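Local coordinates for protein alpha-galacturonidase (Bacillus subtilis, PDB 3FEF) that hydrolyses alpha-1,4-linked galacturonosides, releasing alpha-D-galacturonate with the help of NAD(+) and manganese, at residues Ile6-Ile11 with Gly34-Tyr39; Ser24-Asp29 with Gly59-Glu64. All blocks are in the same frame, centred on the assembly; numbering follows the deposited sequence.

Interaction 1: Ile6-Ile11 with Gly34-Tyr39; sequences IKIAYI and GTVALY
Five backbone hydrogen bonds join Ile6-Ile11 to Gly34-Tyr39 as neighbouring parallel strands, their directions 16° apart. Thr35 N donates to Ile6 O and Ile8 N to Thr35 O, both at 2.8 Å; Ala37 N then reaches Ile8 O, Tyr10 N reaches Ala37 O, and Tyr39 N closes the series on Tyr10 O. The alpha carbons of Gly34 and Val36 add CH...O contacts to Ile6 O and Ile8 O. Ile6 O also accepts a hydrogen bond from a water at 2.8 Å, and that water lies in a weak bond with Thr35 OG1.

The side chains meet differently on the two faces of the pair. On one, Ile8, Val36, Tyr10 and Leu38 gather: CB of Tyr10 touches CD2 of Leu38 at 4.0 Å and CG1 of Val36 at 4.2 Å. With CG anti to the backbone N (chi1 -160°), the Tyr10 ring is carried away from Gly34-Tyr39 to pack on Trp18 and Leu22 of helix 18-28. On the other, the bent Lys7 chain passes CD by Thr35 OG1 (3.5 Å) and sets CE against Ala37 CB (3.8 Å), while NZ bonds to Ser74 O and Ala72 O. Further along this face, Ile11 CG2 lies at the edge of the Tyr39 ring, 4.4 Å from CD2.

Together with helix 18-28 the strands form the first beta-alpha-beta unit of a Rossmann-type domain, consistent with the NAD(+) binding inferred for this region.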
# COMPACT_ATOMS: atom_id res chain seq x y z
N ILE A 6 -7.58 -40.88 0.21
CA ILE A 6 -7.42 -39.57 -0.40
C ILE A 6 -8.12 -39.58 -1.74
O ILE A 6 -8.14 -40.60 -2.43
CB ILE A 6 -5.94 -39.24 -0.63
CG1 ILE A 6 -5.21 -39.20 0.71
CG2 ILE A 6 -5.79 -37.94 -1.42
CD1 ILE A 6 -5.94 -38.36 1.73
N LYS A 7 -8.68 -38.44 -2.13
CA LYS A 7 -9.36 -38.37 -3.42
C LYS A 7 -8.86 -37.22 -4.29
O LYS A 7 -8.91 -36.05 -3.90
CB LYS A 7 -10.87 -38.30 -3.23
CG LYS A 7 -11.59 -37.66 -4.39
CD LYS A 7 -12.44 -38.64 -5.17
CE LYS A 7 -13.09 -37.97 -6.37
NZ LYS A 7 -14.46 -37.43 -6.10
N ILE A 8 -8.36 -37.57 -5.46
CA ILE A 8 -7.85 -36.61 -6.41
C ILE A 8 -8.80 -36.50 -7.60
O ILE A 8 -9.17 -37.51 -8.22
CB ILE A 8 -6.47 -37.04 -6.90
CG1 ILE A 8 -5.47 -37.09 -5.74
CG2 ILE A 8 -5.96 -36.10 -7.99
CD1 ILE A 8 -4.13 -37.76 -6.13
N ALA A 9 -9.24 -35.29 -7.91
CA ALA A 9 -9.99 -35.06 -9.12
C ALA A 9 -8.99 -34.59 -10.16
O ALA A 9 -8.16 -33.72 -9.90
CB ALA A 9 -11.05 -34.02 -8.89
N TYR A 10 -9.04 -35.19 -11.34
CA TYR A 10 -8.12 -34.81 -12.40
C TYR A 10 -8.86 -34.27 -13.60
O TYR A 10 -9.50 -35.03 -14.32
CB TYR A 10 -7.28 -36.00 -12.83
CG TYR A 10 -6.04 -35.54 -13.54
CD1 TYR A 10 -4.81 -35.65 -12.93
CD2 TYR A 10 -6.12 -34.91 -14.77
CE1 TYR A 10 -3.67 -35.20 -13.55
CE2 TYR A 10 -4.98 -34.46 -15.39
CZ TYR A 10 -3.76 -34.60 -14.77
OH TYR A 10 -2.62 -34.15 -15.38
N ILE A 11 -8.76 -32.95 -13.83
CA ILE A 11 -9.38 -32.30 -14.97
C ILE A 11 -8.39 -32.21 -16.14
O ILE A 11 -7.36 -31.54 -16.06
CB ILE A 11 -9.91 -30.91 -14.60
CG1 ILE A 11 -10.85 -31.02 -13.40
CG2 ILE A 11 -10.60 -30.28 -15.79
CD1 ILE A 11 -11.25 -29.70 -12.81
N GLY A 34 -5.56 -43.91 -2.32
CA GLY A 34 -6.94 -43.47 -2.48
C GLY A 34 -7.37 -43.60 -3.93
O GLY A 34 -7.00 -44.56 -4.61
N THR A 35 -8.14 -42.63 -4.42
CA THR A 35 -8.70 -42.72 -5.77
C THR A 35 -8.47 -41.47 -6.62
O THR A 35 -8.41 -40.34 -6.11
CB THR A 35 -10.22 -42.92 -5.70
OG1 THR A 35 -10.80 -41.72 -5.19
CG2 THR A 35 -10.59 -44.06 -4.75
N VAL A 36 -8.37 -41.68 -7.92
CA VAL A 36 -8.24 -40.61 -8.88
C VAL A 36 -9.44 -40.61 -9.82
O VAL A 36 -9.60 -41.53 -10.62
CB VAL A 36 -6.96 -40.76 -9.69
CG1 VAL A 36 -6.80 -39.60 -10.66
CG2 VAL A 36 -5.75 -40.85 -8.75
N ALA A 37 -10.29 -39.59 -9.71
CA ALA A 37 -11.37 -39.41 -10.68
C ALA A 37 -10.83 -38.67 -11.90
O ALA A 37 -10.39 -37.50 -11.79
CB ALA A 37 -12.50 -38.63 -10.05
N LEU A 38 -10.84 -39.34 -13.06
CA LEU A 38 -10.37 -38.75 -14.31
C LEU A 38 -11.51 -38.12 -15.10
O LEU A 38 -12.44 -38.81 -15.53
CB LEU A 38 -9.68 -39.81 -15.16
CG LEU A 38 -8.44 -40.53 -14.60
CD1 LEU A 38 -8.09 -41.73 -15.46
CD2 LEU A 38 -7.25 -39.60 -14.51
N TYR A 39 -11.46 -36.81 -15.31
CA TYR A 39 -12.47 -36.17 -16.15
C TYR A 39 -11.85 -35.50 -17.36
O TYR A 39 -10.83 -34.82 -17.26
CB TYR A 39 -13.29 -35.15 -15.35
CG TYR A 39 -14.23 -34.38 -16.24
CD1 TYR A 39 -15.47 -34.89 -16.59
CD2 TYR A 39 -13.85 -33.14 -16.76
CE1 TYR A 39 -16.32 -34.19 -17.42
CE2 TYR A 39 -14.70 -32.42 -17.60
CZ TYR A 39 -15.93 -32.96 -17.92
OH TYR A 39 -16.79 -32.26 -18.75
O HOH W 1 -10.53 -41.92 -1.90

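Interaction 2: Ser24-Asp29 with Gly59-Glu64; sequences SDLSID and GRWRYE
Leu26, near the C-terminal end of helix 18-28, packs against Trp61 and Tyr63 of strand 61-66 in a buried, mainly apolar contact between a helix and an outer strand of the parallel sheet. The leucine lies across the indole at about a right angle. Its CD2 sits over one face of Trp61, offset toward the rim, and makes a CH-pi contact 4.2 Å from the centroid of the five-membered ring; CE2 of Trp61 is the atom nearest to Leu26 CD2, at 3.8 Å. The other branch turns to Tyr63, where Leu26 CD1 meets OH at 3.6 Å. Trp61 and Tyr63, two residues apart on the strand, thus receive one methyl each.

In this Rossmann-type domain helix 18-28 is the crossover from strand 6-11 to strand 34-39, and here it reaches one strand further, to 61-66. Val36 of the strand in between touches Leu26, Trp61 and Tyr63 alike, while Val329 of helix 328-335 also packs on Leu26.

A polar border lies beside Asp29 and Arg60. The Arg60 chain is extended up to CD, which lies 3.2 Å from Leu26 O. A bend at chi3 (-66°) then brings the guanidinium beside Asp29, whose O lies over one face in a modelled approach too close to trust in detail and too poorly angled at NE for a hydrogen bond. NH1 of Arg60 makes a weak hydrogen bond to Met32 O, whereas the Asp29 carboxylate pairs with Arg31. Cut back to an alanine, this position would probably lose the cover beside Leu26 O and leave Met32 O without its weak donor. Within the helix, Ser27 OG bonds back to Ser24 O at 2.8 Å.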
# COMPACT_ATOMS: atom_id res chain seq x y z
N SER A 24 2.98 -42.09 -12.58
CA SER A 24 4.29 -42.62 -12.20
C SER A 24 4.65 -42.24 -10.77
O SER A 24 5.06 -43.09 -9.99
CB SER A 24 5.37 -42.14 -13.16
OG SER A 24 5.12 -42.71 -14.44
N ASP A 25 4.46 -40.97 -10.42
CA ASP A 25 4.84 -40.52 -9.09
C ASP A 25 3.94 -41.13 -8.03
O ASP A 25 4.40 -41.53 -6.96
CB ASP A 25 4.90 -38.99 -9.02
CG ASP A 25 6.12 -38.45 -9.72
OD1 ASP A 25 7.10 -39.21 -9.82
OD2 ASP A 25 6.12 -37.29 -10.19
N LEU A 26 2.65 -41.23 -8.34
CA LEU A 26 1.73 -41.85 -7.39
C LEU A 26 2.08 -43.31 -7.17
O LEU A 26 1.96 -43.84 -6.06
CB LEU A 26 0.28 -41.74 -7.86
CG LEU A 26 -0.34 -40.35 -7.77
CD1 LEU A 26 -1.76 -40.41 -8.36
CD2 LEU A 26 -0.37 -39.89 -6.33
N SER A 27 2.51 -43.98 -8.22
CA SER A 27 2.66 -45.42 -8.13
C SER A 27 3.80 -45.80 -7.20
O SER A 27 3.79 -46.88 -6.63
CB SER A 27 2.83 -46.04 -9.52
OG SER A 27 4.13 -45.78 -10.01
N ILE A 28 4.77 -44.91 -7.03
CA ILE A 28 5.91 -45.21 -6.15
C ILE A 28 5.89 -44.56 -4.76
O ILE A 28 6.76 -44.84 -3.94
CB ILE A 28 7.27 -44.89 -6.80
CG1 ILE A 28 7.31 -43.44 -7.28
CG2 ILE A 28 7.54 -45.86 -7.95
CD1 ILE A 28 8.57 -43.11 -8.04
N ASP A 29 4.93 -43.68 -4.49
CA ASP A 29 4.86 -43.08 -3.16
C ASP A 29 4.11 -44.00 -2.21
O ASP A 29 2.98 -44.39 -2.47
CB ASP A 29 4.20 -41.69 -3.19
CG ASP A 29 4.72 -40.78 -2.09
OD1 ASP A 29 4.42 -41.04 -0.90
OD2 ASP A 29 5.45 -39.82 -2.40
N GLY A 59 -1.69 -51.25 -6.63
CA GLY A 59 -3.12 -51.13 -6.37
C GLY A 59 -3.29 -50.02 -5.35
O GLY A 59 -4.35 -49.84 -4.75
N ARG A 60 -2.22 -49.27 -5.14
CA ARG A 60 -2.20 -48.14 -4.25
C ARG A 60 -3.31 -47.14 -4.62
O ARG A 60 -4.05 -46.64 -3.76
CB ARG A 60 -0.82 -47.47 -4.35
CG ARG A 60 -0.61 -46.22 -3.51
CD ARG A 60 0.82 -45.68 -3.68
NE ARG A 60 1.83 -46.60 -3.16
CZ ARG A 60 1.70 -47.30 -2.03
NH1 ARG A 60 0.60 -47.19 -1.30
NH2 ARG A 60 2.67 -48.10 -1.63
N TRP A 61 -3.44 -46.86 -5.91
CA TRP A 61 -4.44 -45.93 -6.38
C TRP A 61 -5.43 -46.53 -7.37
O TRP A 61 -5.05 -47.15 -8.34
CB TRP A 61 -3.76 -44.68 -6.96
CG TRP A 61 -3.05 -43.88 -5.90
CD1 TRP A 61 -1.78 -44.09 -5.42
CD2 TRP A 61 -3.56 -42.75 -5.19
NE1 TRP A 61 -1.49 -43.16 -4.45
CE2 TRP A 61 -2.56 -42.32 -4.30
CE3 TRP A 61 -4.78 -42.05 -5.23
CZ2 TRP A 61 -2.74 -41.23 -3.45
CZ3 TRP A 61 -4.95 -40.98 -4.40
CH2 TRP A 61 -3.93 -40.57 -3.52
N ARG A 62 -6.72 -46.33 -7.12
CA ARG A 62 -7.76 -46.77 -8.03
C ARG A 62 -8.20 -45.61 -8.92
O ARG A 62 -8.58 -44.54 -8.44
CB ARG A 62 -8.94 -47.36 -7.26
CG ARG A 62 -10.23 -47.50 -8.08
CD ARG A 62 -10.90 -48.84 -7.80
NE ARG A 62 -12.27 -48.73 -7.28
CZ ARG A 62 -13.02 -49.78 -6.93
NH1 ARG A 62 -12.54 -51.02 -7.04
NH2 ARG A 62 -14.26 -49.60 -6.47
N TYR A 63 -8.14 -45.83 -10.23
CA TYR A 63 -8.51 -44.83 -11.19
C TYR A 63 -9.89 -45.11 -11.74
O TYR A 63 -10.24 -46.26 -11.94
CB TYR A 63 -7.51 -44.83 -12.34
CG TYR A 63 -6.15 -44.33 -11.92
CD1 TYR A 63 -5.24 -45.19 -11.29
CD2 TYR A 63 -5.78 -43.01 -12.13
CE1 TYR A 63 -3.99 -44.73 -10.91
CE2 TYR A 63 -4.53 -42.55 -11.74
CZ TYR A 63 -3.65 -43.41 -11.13
OH TYR A 63 -2.42 -42.95 -10.76
N GLU A 64 -10.67 -44.06 -11.95
CA GLU A 64 -11.98 -44.17 -12.57
C GLU A 64 -12.22 -42.99 -13.53
O GLU A 64 -12.24 -41.82 -13.11
CB GLU A 64 -13.07 -44.20 -11.48
CG GLU A 64 -14.44 -44.66 -11.98
CD GLU A 64 -15.61 -44.13 -11.13
OE1 GLU A 64 -15.39 -43.62 -10.00
OE2 GLU A 64 -16.77 -44.22 -11.61

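The two contacts interlock along the chain: strand 6-11, helix 18-28, strand 34-39 and strand 61-66 follow in that order, so that the segments of interaction 1 and interaction 2 alternate. Their centres are 11 Å apart, and strand 34-39 lies between strands 6-11 and 61-66 in the six-stranded parallel sheet. Probable backbone bonds tie them directly, Val36 N to Arg62 O and Leu38 N to Glu64 O, both 2.9 Å. The Trp61 ring also packs on the backbone of Gly34 and Thr35. Interaction 1 supplies strand pairing and interaction 2 lays the helix on the sheet, together building the half of the sheet that ends at strand 61-66, in the probable NAD(+)-binding domain.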